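Local coordinates for protein succinate dehydrogenase subunit A (Mycolicibacterium smegmatis, PDB 7D6V) that probably oxidises succinate to fumarate as the FAD-carrying flavoprotein subunit of the mycobacterial respiratory complex Sdh1, at residues F80-E88 with Q601-L609; A553-R561 with E571-L581. One frame throughout, in Å; residues are numbered along the deposited sequence.

In the fold
Contact 1 and contact 2 lie on the same side of the chain's centre, and their own centres are about 17 Å apart. Contact 1 ties the start of helix 84-102, in the FAD-binding region, to a loop in the fumarate reductase C-terminal region more than 500 residues later. Contact 2 is local to that C-terminal region and falls, in sequence, between the two halves of contact 1. R577 joins them: its NH2 is 2.9 Å from F80 O, a probable hydrogen bond. L580 CG also packs on Q601 CG at 3.7 Å. The side chain of N82 is about 14 Å from the bound FAD.

Contact 1: F80-E88 with Q601-L609; sequences FLNNWRMAE and QQVPMRPDL
The first turn of helix 84-102 passes an irregular loop, 601-609, and the backbones come nearest at W84 and M605, whose CA atoms are 6.9 Å apart. W84 CG lies between the backbone N and the carbonyl carbon, and this torsion, 56°, turns the indole toward 601-609. P604 C lies over one ring face, toward its rim, and R85 CB flanks the other. W84 CB packs on M605 CG at 3.9 Å. The R606 guanidinium plane is turned nearly at right angles to the indole, with W84 CZ3 over one of its faces. N83 sits at the N-cap position. The contact links this helix start, in the FAD-binding region, to the C-terminal region of the flavoprotein. A salt-bridge network closes one end. R606 NH1 donates to the syn lone pair of E88 OE2 at 2.9 Å, nearly straight at 164°. R85 NH2 reaches E88 OE1 from above the carboxylate plane. The two guanidinium groups thus come close at the shared acid. D608 OD2 is a long 3.6 Å from R606 NH2, well out of the guanidinium plane, a link by charge only. R85 has a second acid partner in D399. L81 CD1 meets Q601 NE2 at 3.5 Å.

Contact 2: A553-R561 with E571-L581; sequences AALQRTESR and EMDANWRNTLL
E559 CG sits over the five-membered ring of W576, a CH-pi contact 3.8 Å from its centroid. It is brought there by the first torsion of E559, which sets CG between the backbone N and the carbonyl carbon (chi1 61°). W576 CE3 in turn lies over one face of the R557 guanidinium, 3.5 Å from NH1, with the two planes 55° apart. L581 CD2 packs on R557 CB, and its CD1 on the side chain of Q556. S560 CB touches M572 SD.

Hydrogen bonds pin the loop's backbone. R557 NH2 gives one to T579 O at 2.8 Å, from above the carbonyl plane. R557 NH1 gives another to W576 O at 3.1 Å. D573 N binds S560 O at 2.8 Å.

Ion pairs join the rest. E559 OE2 takes R557 NH1 on its anti lone pair at 2.9 Å, and R561 NE more weakly. D573 OD1 lies over a face of the R561 guanidinium, 3.0 Å from NH1, so charge alone links them. E244 also pairs with R557. Buried R557 therefore grips the carbonyls of W576 and T579. R561 adds a weak bond to A574 O and its charge contact with D573, while the nearby acids probably offset both arginines' charge.

Contact 1: F80-E88 with Q601-L609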
loop_
_atom_site.group_PDB
_atom_site.type_symbol
_atom_site.label_atom_id
_atom_site.label_comp_id
_atom_site.label_asym_id
_atom_site.label_seq_id
_atom_site.Cartn_x
_atom_site.Cartn_y
_atom_site.Cartn_z
ATOM N N PHE A 80 6.300 -33.992 -5.613
ATOM C CA PHE A 80 6.609 -34.929 -4.537
ATOM C C PHE A 80 8.056 -34.823 -4.072
ATOM O O PHE A 80 8.593 -35.760 -3.474
ATOM C CB PHE A 80 6.265 -36.363 -4.948
ATOM C CG PHE A 80 4.800 -36.575 -5.192
ATOM C CD1 PHE A 80 4.265 -36.408 -6.455
ATOM C CD2 PHE A 80 3.954 -36.914 -4.153
ATOM C CE1 PHE A 80 2.921 -36.590 -6.679
ATOM C CE2 PHE A 80 2.607 -37.098 -4.373
ATOM C CZ PHE A 80 2.091 -36.937 -5.636
ATOM N N LEU A 81 8.691 -33.684 -4.326
ATOM C CA LEU A 81 9.978 -33.361 -3.736
ATOM C C LEU A 81 9.820 -32.636 -2.406
ATOM O O LEU A 81 10.815 -32.404 -1.714
ATOM C CB LEU A 81 10.790 -32.499 -4.711
ATOM C CG LEU A 81 12.258 -32.199 -4.409
ATOM C CD1 LEU A 81 13.094 -33.461 -4.502
ATOM C CD2 LEU A 81 12.783 -31.134 -5.324
ATOM N N ASN A 82 8.585 -32.310 -2.033
ATOM C CA ASN A 82 8.299 -31.535 -0.833
ATOM C C ASN A 82 8.763 -32.266 0.418
ATOM O O ASN A 82 8.869 -33.493 0.448
ATOM C CB ASN A 82 6.796 -31.287 -0.724
ATOM C CG ASN A 82 6.214 -30.652 -1.960
ATOM O OD1 ASN A 82 5.735 -31.344 -2.852
ATOM N ND2 ASN A 82 6.194 -29.333 -1.994
ATOM N N ASN A 83 9.034 -31.493 1.466
ATOM C CA ASN A 83 9.074 -32.047 2.813
ATOM C C ASN A 83 7.646 -32.386 3.217
ATOM O O ASN A 83 6.831 -31.490 3.450
ATOM C CB ASN A 83 9.705 -31.059 3.788
ATOM C CG ASN A 83 10.208 -31.727 5.052
ATOM O OD1 ASN A 83 9.603 -32.670 5.553
ATOM N ND2 ASN A 83 11.325 -31.240 5.572
ATOM N N TRP A 84 7.337 -33.681 3.279
ATOM C CA TRP A 84 5.959 -34.106 3.486
ATOM C C TRP A 84 5.444 -33.712 4.862
ATOM O O TRP A 84 4.257 -33.405 5.010
ATOM C CB TRP A 84 5.852 -35.612 3.289
ATOM C CG TRP A 84 6.777 -36.380 4.162
ATOM C CD1 TRP A 84 8.057 -36.745 3.877
ATOM C CD2 TRP A 84 6.496 -36.888 5.471
ATOM N NE1 TRP A 84 8.589 -37.455 4.924
ATOM C CE2 TRP A 84 7.651 -37.554 5.915
ATOM C CE3 TRP A 84 5.379 -36.841 6.309
ATOM C CZ2 TRP A 84 7.722 -38.167 7.160
ATOM C CZ3 TRP A 84 5.452 -37.451 7.542
ATOM C CH2 TRP A 84 6.614 -38.104 7.957
ATOM N N ARG A 85 6.310 -33.724 5.876
ATOM C CA ARG A 85 5.893 -33.291 7.203
ATOM C C ARG A 85 5.504 -31.821 7.202
ATOM O O ARG A 85 4.476 -31.443 7.776
ATOM C CB ARG A 85 7.010 -33.559 8.209
ATOM C CG ARG A 85 6.643 -33.265 9.649
ATOM C CD ARG A 85 5.373 -33.964 10.082
ATOM N NE ARG A 85 5.143 -33.778 11.509
ATOM C CZ ARG A 85 3.954 -33.843 12.096
ATOM N NH1 ARG A 85 3.849 -33.655 13.401
ATOM N NH2 ARG A 85 2.871 -34.091 11.380
ATOM N N MET A 86 6.296 -30.980 6.536
ATOM C CA MET A 86 5.974 -29.560 6.468
ATOM C C MET A 86 4.686 -29.322 5.693
ATOM O O MET A 86 3.862 -28.494 6.091
ATOM C CB MET A 86 7.130 -28.788 5.837
ATOM C CG MET A 86 8.249 -28.464 6.803
ATOM S SD MET A 86 9.665 -27.702 6.000
ATOM C CE MET A 86 9.140 -25.993 5.958
ATOM N N ALA A 87 4.494 -30.046 4.589
ATOM C CA ALA A 87 3.281 -29.886 3.796
ATOM C C ALA A 87 2.048 -30.308 4.584
ATOM O O ALA A 87 1.037 -29.599 4.601
ATOM C CB ALA A 87 3.398 -30.687 2.501
ATOM N N GLU A 88 2.122 -31.457 5.258
ATOM C CA GLU A 88 0.996 -31.922 6.063
ATOM C C GLU A 88 0.689 -30.953 7.192
ATOM O O GLU A 88 -0.480 -30.644 7.465
ATOM C CB GLU A 88 1.298 -33.308 6.624
ATOM C CG GLU A 88 0.374 -33.734 7.745
ATOM C CD GLU A 88 0.984 -34.801 8.625
ATOM O OE1 GLU A 88 2.225 -34.916 8.648
ATOM O OE2 GLU A 88 0.223 -35.529 9.292
ATOM N N GLN A 601 16.233 -38.220 1.302
ATOM C CA GLN A 601 15.102 -37.744 2.080
ATOM C C GLN A 601 14.555 -38.852 2.974
ATOM O O GLN A 601 14.805 -40.040 2.763
ATOM C CB GLN A 601 13.991 -37.233 1.163
ATOM C CG GLN A 601 14.398 -36.102 0.245
ATOM C CD GLN A 601 13.205 -35.357 -0.315
ATOM O OE1 GLN A 601 12.431 -34.757 0.427
ATOM N NE2 GLN A 601 13.054 -35.390 -1.631
ATOM N N GLN A 602 13.790 -38.440 3.979
ATOM C CA GLN A 602 13.162 -39.385 4.891
ATOM C C GLN A 602 12.101 -40.202 4.160
ATOM O O GLN A 602 11.462 -39.724 3.221
ATOM C CB GLN A 602 12.543 -38.644 6.077
ATOM C CG GLN A 602 11.923 -39.540 7.130
ATOM C CD GLN A 602 12.940 -40.459 7.777
ATOM O OE1 GLN A 602 12.986 -41.653 7.490
ATOM N NE2 GLN A 602 13.764 -39.902 8.656
ATOM N N VAL A 603 11.938 -41.452 4.593
ATOM C CA VAL A 603 10.986 -42.414 4.035
ATOM C C VAL A 603 9.673 -41.705 3.725
ATOM O O VAL A 603 9.099 -41.060 4.613
ATOM C CB VAL A 603 10.776 -43.590 5.000
ATOM C CG1 VAL A 603 9.713 -44.537 4.477
ATOM C CG2 VAL A 603 12.087 -44.325 5.222
ATOM N N PRO A 604 9.164 -41.801 2.484
ATOM C CA PRO A 604 8.255 -40.765 1.968
ATOM C C PRO A 604 7.081 -40.391 2.859
ATOM O O PRO A 604 7.029 -39.258 3.334
ATOM C CB PRO A 604 7.758 -41.367 0.642
ATOM C CG PRO A 604 8.236 -42.799 0.628
ATOM C CD PRO A 604 9.470 -42.809 1.456
ATOM N N MET A 605 6.170 -41.313 3.147
ATOM C CA MET A 605 4.927 -40.939 3.813
ATOM C C MET A 605 4.361 -42.151 4.534
ATOM O O MET A 605 4.193 -43.213 3.927
ATOM C CB MET A 605 3.911 -40.367 2.805
ATOM C CG MET A 605 4.266 -38.989 2.243
ATOM S SD MET A 605 3.378 -38.431 0.782
ATOM C CE MET A 605 3.596 -39.829 -0.310
ATOM N N ARG A 606 4.082 -41.995 5.829
ATOM C CA ARG A 606 3.778 -43.145 6.670
ATOM C C ARG A 606 2.386 -43.748 6.395
ATOM O O ARG A 606 2.333 -44.815 5.770
ATOM C CB ARG A 606 4.016 -42.722 8.127
ATOM C CG ARG A 606 3.738 -41.233 8.372
ATOM C CD ARG A 606 3.282 -40.963 9.797
ATOM N NE ARG A 606 3.212 -39.536 10.083
ATOM C CZ ARG A 606 2.154 -38.777 9.817
ATOM N NH1 ARG A 606 2.172 -37.485 10.103
ATOM N NH2 ARG A 606 1.075 -39.312 9.268
ATOM N N PRO A 607 1.254 -43.156 6.797
ATOM C CA PRO A 607 0.005 -43.361 6.038
ATOM C C PRO A 607 -0.366 -42.243 5.072
ATOM O O PRO A 607 -1.500 -42.251 4.584
ATOM C CB PRO A 607 -1.039 -43.454 7.156
ATOM C CG PRO A 607 -0.551 -42.534 8.138
ATOM C CD PRO A 607 0.890 -42.907 8.210
ATOM N N ASP A 608 0.517 -41.281 4.804
ATOM C CA ASP A 608 0.170 -40.254 3.830
ATOM C C ASP A 608 0.366 -40.834 2.436
ATOM O O ASP A 608 0.996 -40.232 1.567
ATOM C CB ASP A 608 1.016 -38.996 4.030
ATOM C CG ASP A 608 0.703 -38.277 5.322
ATOM O OD1 ASP A 608 -0.489 -38.139 5.656
ATOM O OD2 ASP A 608 1.656 -37.842 6.001
ATOM N N LEU A 609 -0.223 -42.004 2.231
ATOM C CA LEU A 609 -0.281 -42.777 1.002
ATOM C C LEU A 609 -1.742 -43.067 0.705
ATOM O O LEU A 609 -2.176 -44.210 0.549
ATOM C CB LEU A 609 0.551 -44.048 1.122
ATOM C CG LEU A 609 2.048 -43.869 1.395
ATOM C CD1 LEU A 609 2.673 -45.197 1.784
ATOM C CD2 LEU A 609 2.763 -43.280 0.194
#

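Contact 2: A553-R561 with E571-L581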
loop_
_atom_site.group_PDB
_atom_site.type_symbol
_atom_site.label_atom_id
_atom_site.label_comp_id
_atom_site.label_asym_id
_atom_site.label_seq_id
_atom_site.Cartn_x
_atom_site.Cartn_y
_atom_site.Cartn_z
ATOM N N ALA A 553 24.287 -25.946 -7.363
ATOM C CA ALA A 553 23.149 -26.858 -7.282
ATOM C C ALA A 553 22.556 -27.128 -8.660
ATOM O O ALA A 553 22.247 -28.280 -8.999
ATOM C CB ALA A 553 22.089 -26.292 -6.340
ATOM N N ALA A 554 22.401 -26.077 -9.473
ATOM C CA ALA A 554 21.841 -26.249 -10.808
ATOM C C ALA A 554 22.742 -27.096 -11.691
ATOM O O ALA A 554 22.249 -27.850 -12.536
ATOM C CB ALA A 554 21.596 -24.886 -11.454
ATOM N N LEU A 555 24.059 -26.985 -11.521
ATOM C CA LEU A 555 24.960 -27.845 -12.277
ATOM C C LEU A 555 24.865 -29.290 -11.811
ATOM O O LEU A 555 24.964 -30.217 -12.622
ATOM C CB LEU A 555 26.397 -27.346 -12.155
ATOM C CG LEU A 555 27.419 -28.116 -12.993
ATOM C CD1 LEU A 555 27.282 -27.756 -14.462
ATOM C CD2 LEU A 555 28.826 -27.858 -12.503
ATOM N N GLN A 556 24.679 -29.504 -10.509
ATOM C CA GLN A 556 24.714 -30.865 -9.992
ATOM C C GLN A 556 23.431 -31.640 -10.265
ATOM O O GLN A 556 23.492 -32.857 -10.470
ATOM C CB GLN A 556 25.006 -30.852 -8.494
ATOM C CG GLN A 556 25.553 -32.166 -7.983
ATOM C CD GLN A 556 26.541 -31.982 -6.858
ATOM O OE1 GLN A 556 27.204 -30.951 -6.763
ATOM N NE2 GLN A 556 26.644 -32.983 -5.993
ATOM N N ARG A 557 22.271 -30.984 -10.271
ATOM C CA ARG A 557 21.016 -31.707 -10.492
ATOM C C ARG A 557 20.815 -31.934 -11.986
ATOM O O ARG A 557 20.430 -31.025 -12.721
ATOM C CB ARG A 557 19.834 -30.955 -9.892
ATOM C CG ARG A 557 18.511 -31.682 -10.089
ATOM C CD ARG A 557 17.401 -31.119 -9.228
ATOM N NE ARG A 557 17.588 -31.439 -7.819
ATOM C CZ ARG A 557 16.981 -32.440 -7.192
ATOM N NH1 ARG A 557 16.144 -33.228 -7.850
ATOM N NH2 ARG A 557 17.211 -32.656 -5.907
ATOM N N THR A 558 21.058 -33.161 -12.437
ATOM C CA THR A 558 20.957 -33.507 -13.855
ATOM C C THR A 558 19.611 -34.162 -14.168
ATOM O O THR A 558 19.530 -35.323 -14.567
ATOM C CB THR A 558 22.117 -34.410 -14.261
ATOM O OG1 THR A 558 22.115 -35.590 -13.448
ATOM C CG2 THR A 558 23.437 -33.687 -14.087
ATOM N N GLU A 559 18.547 -33.386 -13.986
ATOM C CA GLU A 559 17.195 -33.767 -14.379
ATOM C C GLU A 559 16.326 -32.526 -14.255
ATOM O O GLU A 559 16.731 -31.523 -13.665
ATOM C CB GLU A 559 16.667 -34.940 -13.540
ATOM C CG GLU A 559 16.554 -34.698 -12.040
ATOM C CD GLU A 559 15.202 -34.173 -11.616
ATOM O OE1 GLU A 559 14.231 -34.363 -12.370
ATOM O OE2 GLU A 559 15.102 -33.584 -10.524
ATOM N N SER A 560 15.130 -32.593 -14.831
ATOM C CA SER A 560 14.213 -31.460 -14.860
ATOM C C SER A 560 13.031 -31.737 -13.943
ATOM O O SER A 560 12.474 -32.836 -13.960
ATOM C CB SER A 560 13.724 -31.183 -16.281
ATOM O OG SER A 560 14.795 -30.803 -17.123
ATOM N N ARG A 561 12.662 -30.749 -13.134
ATOM C CA ARG A 561 11.546 -30.918 -12.209
ATOM C C ARG A 561 11.083 -29.547 -11.754
ATOM O O ARG A 561 11.858 -28.808 -11.144
ATOM C CB ARG A 561 11.955 -31.778 -11.015
ATOM C CG ARG A 561 10.798 -32.231 -10.148
ATOM C CD ARG A 561 11.284 -33.001 -8.937
ATOM N NE ARG A 561 12.080 -34.163 -9.308
ATOM C CZ ARG A 561 11.587 -35.383 -9.468
ATOM N NH1 ARG A 561 10.295 -35.604 -9.288
ATOM N NH2 ARG A 561 12.383 -36.381 -9.808
ATOM N N GLU A 571 14.286 -34.919 -19.635
ATOM C CA GLU A 571 13.399 -35.941 -19.095
ATOM C C GLU A 571 13.044 -35.551 -17.675
ATOM O O GLU A 571 13.788 -35.825 -16.732
ATOM C CB GLU A 571 14.061 -37.311 -19.144
ATOM C CG GLU A 571 13.078 -38.458 -19.085
ATOM C CD GLU A 571 12.156 -38.494 -20.285
ATOM O OE1 GLU A 571 12.580 -38.057 -21.377
ATOM O OE2 GLU A 571 11.006 -38.961 -20.139
ATOM N N MET A 572 11.909 -34.875 -17.536
ATOM C CA MET A 572 11.412 -34.510 -16.223
ATOM C C MET A 572 11.343 -35.737 -15.330
ATOM O O MET A 572 11.049 -36.844 -15.790
ATOM C CB MET A 572 10.026 -33.866 -16.330
ATOM C CG MET A 572 9.985 -32.550 -17.088
ATOM S SD MET A 572 10.162 -31.113 -16.015
ATOM C CE MET A 572 8.853 -31.397 -14.825
ATOM N N ASP A 573 11.621 -35.531 -14.047
ATOM C CA ASP A 573 11.333 -36.525 -13.025
ATOM C C ASP A 573 12.110 -37.824 -13.274
ATOM O O ASP A 573 11.552 -38.867 -13.620
ATOM C CB ASP A 573 9.821 -36.785 -12.965
ATOM C CG ASP A 573 9.025 -35.529 -12.676
ATOM O OD1 ASP A 573 9.574 -34.596 -12.063
ATOM O OD2 ASP A 573 7.842 -35.475 -13.066
ATOM N N ALA A 574 13.428 -37.724 -13.113
ATOM C CA ALA A 574 14.235 -38.919 -12.905
ATOM C C ALA A 574 13.887 -39.517 -11.543
ATOM O O ALA A 574 12.929 -39.102 -10.887
ATOM C CB ALA A 574 15.721 -38.590 -12.999
ATOM N N ASN A 575 14.642 -40.531 -11.106
ATOM C CA ASN A 575 14.341 -41.038 -9.771
ATOM C C ASN A 575 14.546 -39.893 -8.784
ATOM O O ASN A 575 13.560 -39.397 -8.239
ATOM C CB ASN A 575 15.149 -42.308 -9.434
ATOM C CG ASN A 575 16.638 -42.067 -9.267
ATOM O OD1 ASN A 575 17.065 -41.260 -8.445
ATOM N ND2 ASN A 575 17.438 -42.797 -10.034
ATOM N N TRP A 576 15.794 -39.482 -8.518
ATOM C CA TRP A 576 16.195 -38.108 -8.204
ATOM C C TRP A 576 15.219 -37.333 -7.322
ATOM O O TRP A 576 15.273 -36.101 -7.275
ATOM C CB TRP A 576 16.416 -37.321 -9.500
ATOM C CG TRP A 576 17.863 -37.080 -9.864
ATOM C CD1 TRP A 576 18.515 -37.548 -10.967
ATOM C CD2 TRP A 576 18.824 -36.308 -9.131
ATOM N NE1 TRP A 576 19.817 -37.124 -10.965
ATOM C CE2 TRP A 576 20.034 -36.360 -9.849
ATOM C CE3 TRP A 576 18.780 -35.581 -7.939
ATOM C CZ2 TRP A 576 21.188 -35.715 -9.413
ATOM C CZ3 TRP A 576 19.928 -34.942 -7.508
ATOM C CH2 TRP A 576 21.114 -35.013 -8.244
ATOM N N ARG A 577 14.342 -38.030 -6.607
ATOM C CA ARG A 577 13.285 -37.393 -5.833
ATOM C C ARG A 577 13.518 -37.485 -4.341
ATOM O O ARG A 577 13.126 -36.578 -3.608
ATOM C CB ARG A 577 11.928 -38.019 -6.179
ATOM C CG ARG A 577 10.714 -37.210 -5.789
ATOM C CD ARG A 577 9.611 -38.128 -5.297
ATOM N NE ARG A 577 10.143 -39.220 -4.491
ATOM C CZ ARG A 577 10.457 -39.116 -3.205
ATOM N NH1 ARG A 577 10.935 -40.164 -2.553
ATOM N NH2 ARG A 577 10.296 -37.965 -2.568
ATOM N N ASN A 578 14.144 -38.560 -3.882
ATOM C CA ASN A 578 14.671 -38.640 -2.525
ATOM C C ASN A 578 16.128 -38.189 -2.465
ATOM O O ASN A 578 17.005 -38.891 -1.968
ATOM C CB ASN A 578 14.487 -40.055 -1.987
ATOM C CG ASN A 578 15.163 -41.103 -2.847
ATOM O OD1 ASN A 578 15.837 -40.783 -3.825
ATOM N ND2 ASN A 578 14.986 -42.367 -2.482
ATOM N N THR A 579 16.388 -36.994 -2.989
ATOM C CA THR A 579 17.701 -36.367 -2.929
ATOM C C THR A 579 17.508 -34.863 -2.816
ATOM O O THR A 579 16.777 -34.273 -3.616
ATOM C CB THR A 579 18.546 -36.704 -4.162
ATOM O OG1 THR A 579 18.538 -38.120 -4.376
ATOM C CG2 THR A 579 19.977 -36.246 -3.964
ATOM N N LEU A 580 18.157 -34.248 -1.827
ATOM C CA LEU A 580 17.981 -32.827 -1.555
ATOM C C LEU A 580 19.136 -31.956 -2.013
ATOM O O LEU A 580 18.913 -30.780 -2.308
ATOM C CB LEU A 580 17.754 -32.586 -0.060
ATOM C CG LEU A 580 16.400 -33.041 0.470
ATOM C CD1 LEU A 580 16.335 -32.865 1.973
ATOM C CD2 LEU A 580 15.288 -32.271 -0.217
ATOM N N LEU A 581 20.354 -32.492 -2.082
ATOM C CA LEU A 581 21.492 -31.783 -2.666
ATOM C C LEU A 581 21.802 -30.505 -1.870
ATOM O O LEU A 581 21.568 -29.377 -2.302
ATOM C CB LEU A 581 21.200 -31.517 -4.149
ATOM C CG LEU A 581 22.201 -30.868 -5.086
ATOM C CD1 LEU A 581 23.394 -31.785 -5.164
ATOM C CD2 LEU A 581 21.584 -30.686 -6.452
#